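Local coordinates for probable adenylyl-sulfate kinase (Aeropyrum pernix, PDB 2YVU), which probably catalyses the ATP-dependent phosphorylation of adenosine 5'-phosphosulfate to 3'-phosphoadenylyl sulfate, the activated form of sulfate, at residues 116-121 and 154-159. Sequence-based numbering, arbitrary orientation.
Sequences EIYVKA and EPPENP
P156 lies over one face of the Y118 ring, where a proline-rich loop crosses strand 114-120 of the parallel sheet in this P-loop kinase fold. The contact is CH-pi. P156 CD sits 4.0 Å from the ring centroid and 21° off the ring normal. Y118 CG is its nearest ring atom, with Y118 CG to P156 CD at 3.7 Å. The two side chains cross at about a right angle. K120 CB lies over the opposite face, toward the rim. P155 runs alongside Y118, and its CB lies 4.0 Å from Y118 CZ. With an alanine in place of the Y118 ring, P155 and P156 would probably lose their aromatic partner, and a gap would open between strand and loop. P156 also meets E116. The E116 chain is extended, with CG anti to the backbone N (chi1 -178°), and this brings OE2 to 3.7 Å from P156 CB. The carboxylate is held from outside the two segments: R100 forms a salt bridge with OE2 and R104 with OE1. R100 also hydrogen-bonds the carbonyl of E154, so one arginine links E116 on the strand to the E154 end of segment 154-159. Y118 lies near, without touching, the probable ATP-binding P-loop at G20. Beyond P159 the loop leads into strand 161-164, whose L161 and L163 pair with the backbone of Y118. Where the segments come closest, P159 CB rests 3.4 Å from the carbonyl O of E116.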
# COMPACT_ATOMS: atom_id res chain seq x y z
N GLU A 116 -15.96 -8.78 -6.96
CA GLU A 116 -15.97 -9.69 -5.83
C GLU A 116 -16.18 -11.11 -6.36
O GLU A 116 -17.25 -11.45 -6.86
CB GLU A 116 -17.07 -9.28 -4.86
CG GLU A 116 -17.16 -10.12 -3.60
CD GLU A 116 -18.00 -9.44 -2.53
OE1 GLU A 116 -18.81 -8.56 -2.88
OE2 GLU A 116 -17.86 -9.77 -1.34
N ILE A 117 -15.14 -11.91 -6.25
CA ILE A 117 -15.14 -13.28 -6.74
C ILE A 117 -15.26 -14.28 -5.61
O ILE A 117 -14.36 -14.40 -4.75
CB ILE A 117 -13.82 -13.57 -7.49
CG1 ILE A 117 -13.55 -12.44 -8.49
CG2 ILE A 117 -13.84 -15.00 -8.08
CD1 ILE A 117 -14.64 -12.25 -9.58
N TYR A 118 -16.35 -15.03 -5.60
CA TYR A 118 -16.55 -16.02 -4.56
C TYR A 118 -15.94 -17.37 -4.94
O TYR A 118 -16.42 -18.05 -5.85
CB TYR A 118 -18.04 -16.16 -4.24
CG TYR A 118 -18.39 -17.20 -3.18
CD1 TYR A 118 -17.53 -17.47 -2.11
CD2 TYR A 118 -19.60 -17.88 -3.22
CE1 TYR A 118 -17.87 -18.39 -1.10
CE2 TYR A 118 -19.95 -18.80 -2.21
CZ TYR A 118 -19.08 -19.04 -1.16
OH TYR A 118 -19.43 -19.97 -0.18
N VAL A 119 -14.87 -17.74 -4.23
CA VAL A 119 -14.18 -19.00 -4.41
C VAL A 119 -14.89 -19.93 -3.42
O VAL A 119 -14.65 -19.90 -2.21
CB VAL A 119 -12.68 -18.85 -4.08
CG1 VAL A 119 -11.93 -20.16 -4.34
CG2 VAL A 119 -12.10 -17.71 -4.92
N LYS A 120 -15.77 -20.76 -3.97
CA LYS A 120 -16.64 -21.62 -3.19
C LYS A 120 -16.18 -23.03 -2.88
O LYS A 120 -15.89 -23.84 -3.78
CB LYS A 120 -18.00 -21.65 -3.90
CG LYS A 120 -19.04 -22.57 -3.30
CD LYS A 120 -20.36 -22.36 -4.03
CE LYS A 120 -21.49 -23.18 -3.42
NZ LYS A 120 -21.20 -24.65 -3.51
N ALA A 121 -16.14 -23.31 -1.58
CA ALA A 121 -15.73 -24.58 -1.00
C ALA A 121 -16.34 -24.68 0.41
O ALA A 121 -16.26 -23.74 1.19
CB ALA A 121 -14.21 -24.65 -0.91
N GLU A 154 -19.29 -15.58 5.73
CA GLU A 154 -20.53 -15.06 5.18
C GLU A 154 -20.38 -14.89 3.67
O GLU A 154 -19.73 -13.94 3.21
CB GLU A 154 -20.86 -13.72 5.83
CG GLU A 154 -20.66 -13.76 7.33
CD GLU A 154 -21.13 -12.51 8.03
OE1 GLU A 154 -20.75 -11.41 7.58
OE2 GLU A 154 -21.87 -12.63 9.02
N PRO A 155 -20.98 -15.79 2.88
CA PRO A 155 -20.86 -15.68 1.42
C PRO A 155 -21.36 -14.35 0.87
O PRO A 155 -22.24 -13.73 1.46
CB PRO A 155 -21.71 -16.86 0.92
CG PRO A 155 -21.64 -17.83 2.04
CD PRO A 155 -21.79 -16.96 3.26
N PRO A 156 -20.79 -13.89 -0.25
CA PRO A 156 -21.23 -12.62 -0.84
C PRO A 156 -22.68 -12.77 -1.32
O PRO A 156 -23.05 -13.82 -1.85
CB PRO A 156 -20.28 -12.43 -2.02
CG PRO A 156 -19.08 -13.22 -1.63
CD PRO A 156 -19.66 -14.44 -1.00
N GLU A 157 -23.50 -11.74 -1.10
CA GLU A 157 -24.90 -11.75 -1.53
C GLU A 157 -24.96 -11.77 -3.06
O GLU A 157 -25.65 -12.60 -3.68
CB GLU A 157 -25.62 -10.50 -1.05
CG GLU A 157 -25.61 -10.29 0.45
CD GLU A 157 -26.43 -11.33 1.18
OE1 GLU A 157 -26.46 -11.28 2.43
OE2 GLU A 157 -27.04 -12.19 0.51
N ASN A 158 -24.22 -10.85 -3.67
CA ASN A 158 -24.19 -10.74 -5.12
C ASN A 158 -22.78 -10.57 -5.64
O ASN A 158 -22.34 -9.46 -5.91
CB ASN A 158 -25.06 -9.58 -5.57
CG ASN A 158 -26.09 -10.00 -6.59
OD1 ASN A 158 -25.80 -10.07 -7.79
ND2 ASN A 158 -27.29 -10.31 -6.12
N PRO A 159 -22.03 -11.68 -5.76
CA PRO A 159 -20.65 -11.65 -6.25
C PRO A 159 -20.63 -11.43 -7.76
O PRO A 159 -21.60 -11.67 -8.45
CB PRO A 159 -20.15 -13.03 -5.89
CG PRO A 159 -21.35 -13.86 -6.15
CD PRO A 159 -22.45 -13.06 -5.47